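Local coordinates for beta-lactamase/D-alanine Carboxypeptidase (Yersinia pestis, PDB 3RJU), which probably hydrolyses beta-lactams or trims terminal D-alanine from cell-wall peptides through a serine active site, at residues Q12-I17 against R39-T44; D138-W143 against A163-A168; Y159-Y164 against A224-I229. One frame throughout, in Å; residues are numbered along the deposited sequence.

How the contacts relate
Contact 1 comes first along the chain and lies on the far side of the molecule's centre from contact 2, with about 37 Å between their centres. It packs helix 6-20 on strand 35-42, an outermost strand of the large antiparallel sheet. Contacts 2 and 3 are neighbours, their centres about 9 Å apart, and both use helix 162-175: contact 2 sets it against helix 137-144, and contact 3 sets its first turn against the loop 224-229. Asp165 joins the two, with OD2 2.6 Å from Ser226 OG. The set thus runs from the edge of the sheet, through the probable active site at contact 3, to the helices behind it.

Contact 1 of 3, residues Q12-I17 against R39-T44; sequences QYAEHI and RSFGET
Phe41 reaches from the strand to the helix and meets Ala14 with the far end of its ring. CZ of Phe41 lies 3.6 Å from CB of Ala14, and CE2 of the same ring is almost as near, so the methyl sits at the ring edge, close to the ring plane, and not over a face. The first torsion of Phe41 (chi1 -58°) places CG opposite the carbonyl carbon, with the outer rim of the ring leading into the helix. The same rim also touches the helix backbone, CZ of Phe41 lying 3.8 Å from N of Glu15.

Glu15 supplies the outer side of the contact with its aliphatic part. Its CG is trans to the backbone N (chi1 -156°), and from there it comes within 4.1 Å of CE1 of Phe41, while the rest of the chain runs on extended; the two side chains cross at about a right angle. The carboxylate takes no part in the contact and belongs to an exposed residue. On the other side of Phe41, Arg39 CG lies 4.1 Å from Ala14 CB. The arginine chain then bends at chi2, and its NE forms a salt bridge with Asp11, one turn earlier on the same helix. The apolar base and the charged end of Arg39 therefore both meet helix 6-20.

The short axes of 12-17 and 39-42 run in nearly the same direction, 27° apart and 9.3 Å from each other. Strand 35-42 is an outermost strand of the sheet and pairs with strand 25-32, whose Leu28 touches Ala14 and whose Met26 touches Phe41. Phe18, further along the helix, meets the Phe41 ring, and helix 336-349 packs beside Tyr13 and Ile17.

Contact 2 of 3, residues D138-W143 against A163-A168; sequences DNRWQW and AYDLLA
Arg140 leaves its helix nearly extended as far as CD (chi2 -169°) and then bends at chi3 (-73°), which lays its guanidinium flat against Asp165. CB of Asp165 sits over the middle of that group, 3.5 Å from Arg140 CZ, so it is a methylene and not the carboxylate that covers the face. The two charged groups stay close without bonding: Arg140 NH1 is 4.4 Å from Asp165 OD2, which lies well out of the guanidinium plane, and no N-H is aimed at it. The carboxylate is engaged instead by Ser226 OG at OD2 and Gly225 N at OD1. The arginine finds its polar partners nearby. NH2 forms a salt bridge with Asp169, one turn further along helix 162-175, and NH1 donates to the carbonyl of Ala222. These bonds should hold the flat group in place above Asp165.

Leu166 works between two side chains of the other helix. One branch, CD2, lies 3.9 Å from CB of Arg140 and also rests on the indole of Trp141, where it makes a CH-pi contact 4.0 Å from the centroid of the five-membered ring. The methyl is displaced toward the rim of the face, 3.7 Å from NE1 of Trp141. That NE1 donates to OD2 of Asp169, so one carboxylate receives both the arginine and the tryptophan.

The axes of 138-143 and 163-168 pass 10.7 Å apart at 106°, almost perpendicular. The two helices pack in the mainly helical part of what is, by family, a serine beta-lactamase/penicillin-binding-protein fold, and helix 162-175 follows directly on the segment with the probable active-site tyrosine, Tyr159.

Contact 3 of 3, residues Y159-Y164 against A224-I229; sequences YSNLAY and AGSGGI
The segment 159-164 carries Tyr159 and Asn161 in the spacing of the YxN motif of class C beta-lactamases and related peptidases, and it runs into helix 162-175; across from it Ser226 and Gly225 of a glycine-rich loop press on Asn161 and Tyr164. CB of Ser226 lies 3.3 Å from the carbonyl O of Asn161 and 3.8 Å from its CB. The chi1 of Ser226 (63°) tucks OG between the backbone N and C, where it meets OD2 of Asp165. The methylene therefore faces Asn161 while the hydroxyl is held by the carboxylate.

Gly225 brings its backbone close to Tyr164. Its CA is 3.5 Å from Tyr164 O, a CA-H...O contact with an angle of 155° at the hydrogen, and glycine, with no side chain, leaves room for this close backbone approach. Gly225 O lies obliquely to the tyrosine ring, 3.4 Å from CD1 of Tyr164, and takes a hydrogen bond from Thr68. Within the first segment, Ser160 OG accepts from Ala163 N at 2.9 Å, a nearly straight capping bond that fixes the turn leading into the helix.

The polar ends of this region converge on Lys65, which with Ser62 matches an SxxK pattern. Its NZ is hydrogen-bonded to Asn161 OD1, Tyr159 OH and Ser226 O, so both sides of the contact hold the same amine. With OD1 on Lys65 and ND2 on Glu121, the flip of the Asn161 amide is set, and Tyr159 OH makes a weak hydrogen bond to bound citrate. The chemistry is consistent with a serine active site in which this backbone packing sets the positions of the groups surrounding the lysine.

Contact 1 of 3, residues Q12-I17 against R39-T44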
loop_
_atom_site.group_PDB
_atom_site.type_symbol
_atom_site.label_atom_id
_atom_site.label_comp_id
_atom_site.label_asym_id
_atom_site.label_seq_id
_atom_site.Cartn_x
_atom_site.Cartn_y
_atom_site.Cartn_z
ATOM N N GLN A 12 20.998 -3.515 -14.928
ATOM C CA GLN A 12 20.477 -4.393 -15.973
ATOM C C GLN A 12 18.977 -4.189 -16.210
ATOM O O GLN A 12 18.470 -4.513 -17.287
ATOM C CB GLN A 12 20.737 -5.860 -15.625
ATOM C CG GLN A 12 22.191 -6.281 -15.618
ATOM C CD GLN A 12 22.353 -7.662 -14.984
ATOM O OE1 GLN A 12 21.377 -8.396 -14.831
ATOM N NE2 GLN A 12 23.566 -8.003 -14.595
ATOM N N TYR A 13 18.274 -3.652 -15.209
ATOM C CA TYR A 13 16.812 -3.571 -15.239
ATOM C C TYR A 13 16.233 -2.178 -15.193
ATOM O O TYR A 13 15.159 -1.947 -15.745
ATOM C CB TYR A 13 16.194 -4.386 -14.082
ATOM C CG TYR A 13 16.334 -5.867 -14.334
ATOM C CD1 TYR A 13 15.368 -6.555 -15.045
ATOM C CD2 TYR A 13 17.473 -6.563 -13.914
ATOM C CE1 TYR A 13 15.495 -7.889 -15.318
ATOM C CE2 TYR A 13 17.610 -7.931 -14.182
ATOM C CZ TYR A 13 16.609 -8.576 -14.886
ATOM O OH TYR A 13 16.731 -9.911 -15.175
ATOM N N ALA A 14 16.905 -1.263 -14.501
ATOM C CA ALA A 14 16.258 0.003 -14.129
ATOM C C ALA A 14 15.791 0.815 -15.341
ATOM O O ALA A 14 14.639 1.255 -15.408
ATOM C CB ALA A 14 17.176 0.848 -13.243
ATOM N N GLU A 15 16.686 1.023 -16.300
ATOM C CA GLU A 15 16.313 1.813 -17.459
ATOM C C GLU A 15 15.237 1.105 -18.292
ATOM O O GLU A 15 14.351 1.751 -18.864
ATOM C CB GLU A 15 17.536 2.171 -18.309
ATOM C CG GLU A 15 17.287 3.420 -19.138
ATOM C CD GLU A 15 18.525 3.914 -19.849
ATOM O OE1 GLU A 15 18.711 5.150 -19.912
ATOM O OE2 GLU A 15 19.301 3.071 -20.348
ATOM N N HIS A 16 15.282 -0.224 -18.342
ATOM C CA HIS A 16 14.234 -0.962 -19.052
ATOM C C HIS A 16 12.861 -0.753 -18.422
ATOM O O HIS A 16 11.873 -0.587 -19.137
ATOM C CB HIS A 16 14.543 -2.459 -19.110
ATOM C CG HIS A 16 15.651 -2.805 -20.048
ATOM N ND1 HIS A 16 15.827 -2.168 -21.255
ATOM C CD2 HIS A 16 16.641 -3.720 -19.954
ATOM C CE1 HIS A 16 16.885 -2.674 -21.865
ATOM N NE2 HIS A 16 17.391 -3.624 -21.100
ATOM N N ILE A 17 12.797 -0.767 -17.085
ATOM C CA ILE A 17 11.540 -0.543 -16.393
ATOM C C ILE A 17 11.023 0.857 -16.701
ATOM O O ILE A 17 9.829 1.050 -16.969
ATOM C CB ILE A 17 11.705 -0.738 -14.874
ATOM C CG1 ILE A 17 12.054 -2.198 -14.577
ATOM C CG2 ILE A 17 10.429 -0.310 -14.118
ATOM C CD1 ILE A 17 12.580 -2.445 -13.154
ATOM N N ARG A 39 17.839 4.775 -8.148
ATOM C CA ARG A 39 17.906 5.260 -9.525
ATOM C C ARG A 39 16.700 6.160 -9.763
ATOM O O ARG A 39 15.605 5.905 -9.242
ATOM C CB ARG A 39 17.905 4.104 -10.542
ATOM C CG ARG A 39 19.100 3.163 -10.448
ATOM C CD ARG A 39 20.402 3.874 -10.778
ATOM N NE ARG A 39 21.525 2.939 -10.826
ATOM C CZ ARG A 39 22.465 2.862 -9.895
ATOM N NH1 ARG A 39 22.423 3.681 -8.854
ATOM N NH2 ARG A 39 23.459 1.986 -10.019
ATOM N N SER A 40 16.916 7.227 -10.522
ATOM C CA SER A 40 15.850 8.136 -10.900
ATOM C C SER A 40 15.947 8.394 -12.397
ATOM O O SER A 40 17.050 8.533 -12.939
ATOM C CB SER A 40 15.980 9.474 -10.166
ATOM O OG SER A 40 15.933 9.293 -8.767
ATOM N N PHE A 41 14.801 8.467 -13.059
ATOM C CA PHE A 41 14.767 8.688 -14.498
ATOM C C PHE A 41 13.654 9.640 -14.877
ATOM O O PHE A 41 12.637 9.741 -14.178
ATOM C CB PHE A 41 14.486 7.379 -15.231
ATOM C CG PHE A 41 15.476 6.301 -14.955
ATOM C CD1 PHE A 41 16.635 6.201 -15.693
ATOM C CD2 PHE A 41 15.222 5.348 -13.970
ATOM C CE1 PHE A 41 17.556 5.185 -15.432
ATOM C CE2 PHE A 41 16.131 4.340 -13.713
ATOM C CZ PHE A 41 17.300 4.261 -14.449
ATOM N N GLY A 42 13.818 10.290 -16.026
ATOM C CA GLY A 42 12.741 11.080 -16.580
ATOM C C GLY A 42 12.574 12.423 -15.907
ATOM O O GLY A 42 13.551 13.055 -15.505
ATOM N N GLU A 43 11.317 12.847 -15.779
ATOM C CA GLU A 43 11.005 14.219 -15.404
ATOM C C GLU A 43 9.942 14.245 -14.333
ATOM O O GLU A 43 9.075 13.372 -14.299
ATOM C CB GLU A 43 10.448 14.957 -16.619
ATOM C CG GLU A 43 11.253 14.842 -17.871
ATOM C CD GLU A 43 10.521 15.487 -19.025
ATOM O OE1 GLU A 43 9.543 14.899 -19.550
ATOM O OE2 GLU A 43 10.919 16.599 -19.388
ATOM N N THR A 44 9.987 15.264 -13.485
ATOM C CA THR A 44 8.975 15.431 -12.440
ATOM C C THR A 44 7.677 16.065 -12.952
ATOM O O THR A 44 6.694 16.103 -12.238
ATOM C CB THR A 44 9.505 16.254 -11.255
ATOM O OG1 THR A 44 9.913 17.540 -11.730
ATOM C CG2 THR A 44 10.691 15.557 -10.577
#

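Contact 2 of 3, residues D138-W143 against A163-A168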
loop_
_atom_site.group_PDB
_atom_site.type_symbol
_atom_site.label_atom_id
_atom_site.label_comp_id
_atom_site.label_asym_id
_atom_site.label_seq_id
_atom_site.Cartn_x
_atom_site.Cartn_y
_atom_site.Cartn_z
ATOM N N ASP A 138 -17.600 10.591 7.433
ATOM C CA ASP A 138 -19.033 10.709 7.692
ATOM C C ASP A 138 -19.862 10.070 6.572
ATOM O O ASP A 138 -20.861 9.416 6.850
ATOM C CB ASP A 138 -19.458 12.164 7.895
ATOM C CG ASP A 138 -18.992 12.733 9.224
ATOM O OD1 ASP A 138 -18.566 11.950 10.105
ATOM O OD2 ASP A 138 -19.065 13.974 9.388
ATOM N N ASN A 139 -19.467 10.261 5.311
ATOM C CA ASN A 139 -20.205 9.621 4.216
ATOM C C ASN A 139 -20.224 8.102 4.396
ATOM O O ASN A 139 -21.260 7.452 4.195
ATOM C CB ASN A 139 -19.575 9.890 2.847
ATOM C CG ASN A 139 -19.584 11.351 2.440
ATOM O OD1 ASN A 139 -18.705 11.776 1.697
ATOM N ND2 ASN A 139 -20.571 12.118 2.901
ATOM N N ARG A 140 -19.067 7.535 4.739
ATOM C CA ARG A 140 -18.946 6.081 4.870
ATOM C C ARG A 140 -19.909 5.518 5.900
ATOM O O ARG A 140 -20.590 4.513 5.656
ATOM C CB ARG A 140 -17.520 5.669 5.267
ATOM C CG ARG A 140 -16.518 5.807 4.169
ATOM C CD ARG A 140 -15.226 5.130 4.561
ATOM N NE ARG A 140 -14.411 5.806 5.572
ATOM C CZ ARG A 140 -13.587 6.826 5.319
ATOM N NH1 ARG A 140 -13.532 7.362 4.103
ATOM N NH2 ARG A 140 -12.827 7.330 6.283
ATOM N N TRP A 141 -19.945 6.149 7.065
ATOM C CA TRP A 141 -20.762 5.631 8.151
ATOM C C TRP A 141 -22.249 5.882 7.933
ATOM O O TRP A 141 -23.072 5.071 8.345
ATOM C CB TRP A 141 -20.243 6.113 9.511
ATOM C CG TRP A 141 -18.960 5.426 9.790
ATOM C CD1 TRP A 141 -17.708 5.819 9.386
ATOM C CD2 TRP A 141 -18.787 4.171 10.469
ATOM N NE1 TRP A 141 -16.773 4.895 9.789
ATOM C CE2 TRP A 141 -17.406 3.874 10.448
ATOM C CE3 TRP A 141 -19.666 3.267 11.081
ATOM C CZ2 TRP A 141 -16.875 2.726 11.047
ATOM C CZ3 TRP A 141 -19.139 2.123 11.674
ATOM C CH2 TRP A 141 -17.760 1.855 11.636
ATOM N N GLN A 142 -22.584 6.969 7.240
ATOM C CA GLN A 142 -23.962 7.222 6.844
ATOM C C GLN A 142 -24.442 6.138 5.863
ATOM O O GLN A 142 -25.560 5.642 5.978
ATOM C CB GLN A 142 -24.099 8.628 6.251
ATOM C CG GLN A 142 -25.519 9.036 5.915
ATOM C CD GLN A 142 -26.448 8.999 7.125
ATOM O OE1 GLN A 142 -26.055 9.343 8.248
ATOM N NE2 GLN A 142 -27.691 8.564 6.900
ATOM N N TRP A 143 -23.583 5.751 4.924
ATOM C CA TRP A 143 -23.903 4.676 3.988
ATOM C C TRP A 143 -23.957 3.321 4.685
ATOM O O TRP A 143 -24.857 2.532 4.446
ATOM C CB TRP A 143 -22.869 4.614 2.851
ATOM C CG TRP A 143 -23.077 3.441 1.934
ATOM C CD1 TRP A 143 -23.902 3.391 0.835
ATOM C CD2 TRP A 143 -22.465 2.142 2.034
ATOM N NE1 TRP A 143 -23.837 2.139 0.248
ATOM C CE2 TRP A 143 -22.963 1.359 0.962
ATOM C CE3 TRP A 143 -21.542 1.567 2.920
ATOM C CZ2 TRP A 143 -22.581 0.033 0.761
ATOM C CZ3 TRP A 143 -21.161 0.237 2.715
ATOM C CH2 TRP A 143 -21.674 -0.508 1.637
ATOM N N ALA A 163 -13.461 -0.762 2.493
ATOM C CA ALA A 163 -13.193 -1.555 3.681
ATOM C C ALA A 163 -11.947 -1.074 4.433
ATOM O O ALA A 163 -11.918 -1.085 5.668
ATOM C CB ALA A 163 -13.081 -3.052 3.315
ATOM N N TYR A 164 -10.909 -0.679 3.691
ATOM C CA TYR A 164 -9.676 -0.205 4.300
ATOM C C TYR A 164 -9.820 1.166 4.973
ATOM O O TYR A 164 -9.171 1.432 5.990
ATOM C CB TYR A 164 -8.511 -0.210 3.298
ATOM C CG TYR A 164 -7.554 -1.345 3.560
ATOM C CD1 TYR A 164 -6.480 -1.177 4.418
ATOM C CD2 TYR A 164 -7.761 -2.608 2.989
ATOM C CE1 TYR A 164 -5.608 -2.212 4.697
ATOM C CE2 TYR A 164 -6.895 -3.660 3.265
ATOM C CZ TYR A 164 -5.811 -3.448 4.117
ATOM O OH TYR A 164 -4.939 -4.468 4.403
ATOM N N ASP A 165 -10.675 2.033 4.426
ATOM C CA ASP A 165 -10.935 3.299 5.107
ATOM C C ASP A 165 -11.805 3.086 6.356
ATOM O O ASP A 165 -11.583 3.727 7.393
ATOM C CB ASP A 165 -11.506 4.316 4.126
ATOM C CG ASP A 165 -10.489 4.705 3.083
ATOM O OD1 ASP A 165 -9.341 4.979 3.504
ATOM O OD2 ASP A 165 -10.818 4.694 1.873
ATOM N N LEU A 166 -12.766 2.167 6.272
ATOM C CA LEU A 166 -13.498 1.777 7.482
ATOM C C LEU A 166 -12.541 1.220 8.547
ATOM O O LEU A 166 -12.724 1.466 9.728
ATOM C CB LEU A 166 -14.610 0.766 7.181
ATOM C CG LEU A 166 -15.788 1.325 6.365
ATOM C CD1 LEU A 166 -16.698 0.197 5.874
ATOM C CD2 LEU A 166 -16.596 2.360 7.161
ATOM N N LEU A 167 -11.535 0.461 8.126
ATOM C CA LEU A 167 -10.533 -0.044 9.057
ATOM C C LEU A 167 -9.802 1.110 9.740
ATOM O O LEU A 167 -9.626 1.112 10.967
ATOM C CB LEU A 167 -9.536 -0.955 8.344
ATOM C CG LEU A 167 -8.397 -1.524 9.187
ATOM C CD1 LEU A 167 -8.916 -2.291 10.413
ATOM C CD2 LEU A 167 -7.498 -2.416 8.318
ATOM N N ALA A 168 -9.375 2.098 8.956
ATOM C CA ALA A 168 -8.683 3.250 9.533
ATOM C C ALA A 168 -9.592 3.943 10.530
ATOM O O ALA A 168 -9.139 4.320 11.606
ATOM C CB ALA A 168 -8.245 4.240 8.450
#

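Contact 3 of 3, residues Y159-Y164 against A224-I229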
loop_
_atom_site.group_PDB
_atom_site.type_symbol
_atom_site.label_atom_id
_atom_site.label_comp_id
_atom_site.label_asym_id
_atom_site.label_seq_id
_atom_site.Cartn_x
_atom_site.Cartn_y
_atom_site.Cartn_z
ATOM N N TYR A 159 -11.066 -7.030 -3.636
ATOM C CA TYR A 159 -10.238 -5.900 -3.240
ATOM C C TYR A 159 -11.127 -4.705 -2.948
ATOM O O TYR A 159 -12.005 -4.361 -3.753
ATOM C CB TYR A 159 -9.314 -5.561 -4.387
ATOM C CG TYR A 159 -8.289 -4.515 -4.084
ATOM C CD1 TYR A 159 -7.099 -4.857 -3.440
ATOM C CD2 TYR A 159 -8.487 -3.183 -4.448
ATOM C CE1 TYR A 159 -6.121 -3.913 -3.172
ATOM C CE2 TYR A 159 -7.517 -2.220 -4.178
ATOM C CZ TYR A 159 -6.328 -2.590 -3.550
ATOM O OH TYR A 159 -5.353 -1.653 -3.305
ATOM N N SER A 160 -10.884 -4.058 -1.814
ATOM C CA SER A 160 -11.733 -2.951 -1.393
ATOM C C SER A 160 -10.947 -1.780 -0.805
ATOM O O SER A 160 -10.072 -1.954 0.056
ATOM C CB SER A 160 -12.808 -3.433 -0.409
ATOM O OG SER A 160 -13.586 -2.341 0.043
ATOM N N ASN A 161 -11.247 -0.594 -1.323
ATOM C CA ASN A 161 -10.816 0.660 -0.730
ATOM C C ASN A 161 -11.709 1.049 0.443
ATOM O O ASN A 161 -11.204 1.372 1.527
ATOM C CB ASN A 161 -10.791 1.743 -1.798
ATOM C CG ASN A 161 -9.723 1.468 -2.848
ATOM O OD1 ASN A 161 -8.651 0.960 -2.522
ATOM N ND2 ASN A 161 -10.007 1.799 -4.106
ATOM N N LEU A 162 -13.024 0.994 0.220
ATOM C CA LEU A 162 -13.996 1.287 1.273
ATOM C C LEU A 162 -13.672 0.548 2.579
ATOM O O LEU A 162 -13.638 1.155 3.651
ATOM C CB LEU A 162 -15.389 0.884 0.814
ATOM C CG LEU A 162 -16.492 0.977 1.862
ATOM C CD1 LEU A 162 -16.597 2.426 2.383
ATOM C CD2 LEU A 162 -17.823 0.492 1.263
ATOM N N ALA A 163 -13.461 -0.762 2.493
ATOM C CA ALA A 163 -13.193 -1.555 3.681
ATOM C C ALA A 163 -11.947 -1.074 4.433
ATOM O O ALA A 163 -11.918 -1.085 5.668
ATOM C CB ALA A 163 -13.081 -3.052 3.315
ATOM N N TYR A 164 -10.909 -0.679 3.691
ATOM C CA TYR A 164 -9.676 -0.205 4.300
ATOM C C TYR A 164 -9.820 1.166 4.973
ATOM O O TYR A 164 -9.171 1.432 5.990
ATOM C CB TYR A 164 -8.511 -0.210 3.298
ATOM C CG TYR A 164 -7.554 -1.345 3.560
ATOM C CD1 TYR A 164 -6.480 -1.177 4.418
ATOM C CD2 TYR A 164 -7.761 -2.608 2.989
ATOM C CE1 TYR A 164 -5.608 -2.212 4.697
ATOM C CE2 TYR A 164 -6.895 -3.660 3.265
ATOM C CZ TYR A 164 -5.811 -3.448 4.117
ATOM O OH TYR A 164 -4.939 -4.468 4.403
ATOM N N ALA A 224 -7.513 7.784 4.117
ATOM C CA ALA A 224 -6.442 7.547 5.080
ATOM C C ALA A 224 -6.016 6.085 5.178
ATOM O O ALA A 224 -4.842 5.786 5.382
ATOM C CB ALA A 224 -6.869 8.048 6.447
ATOM N N GLY A 225 -6.979 5.180 5.076
ATOM C CA GLY A 225 -6.700 3.764 5.172
ATOM C C GLY A 225 -6.396 3.073 3.851
ATOM O O GLY A 225 -5.641 2.088 3.834
ATOM N N SER A 226 -6.982 3.566 2.754
ATOM C CA SER A 226 -6.962 2.826 1.491
ATOM C C SER A 226 -5.904 3.305 0.505
ATOM O O SER A 226 -5.385 2.505 -0.282
ATOM C CB SER A 226 -8.332 2.905 0.794
ATOM O OG SER A 226 -8.638 4.237 0.453
ATOM N N GLY A 227 -5.616 4.601 0.494
ATOM C CA GLY A 227 -4.764 5.099 -0.574
ATOM C C GLY A 227 -4.198 6.500 -0.553
ATOM O O GLY A 227 -3.458 6.857 -1.464
ATOM N N GLY A 228 -4.516 7.296 0.466
ATOM C CA GLY A 228 -4.220 8.721 0.395
ATOM C C GLY A 228 -2.806 9.195 0.685
ATOM O O GLY A 228 -2.505 10.372 0.516
ATOM N N ILE A 229 -1.937 8.307 1.159
ATOM C CA ILE A 229 -0.666 8.768 1.721
ATOM C C ILE A 229 0.286 9.319 0.654
ATOM O O ILE A 229 0.494 8.705 -0.386
ATOM C CB ILE A 229 0.019 7.675 2.606
ATOM C CG1 ILE A 229 -0.816 7.403 3.864
ATOM C CG2 ILE A 229 1.466 8.081 2.976
ATOM C CD1 ILE A 229 -0.276 6.253 4.703
#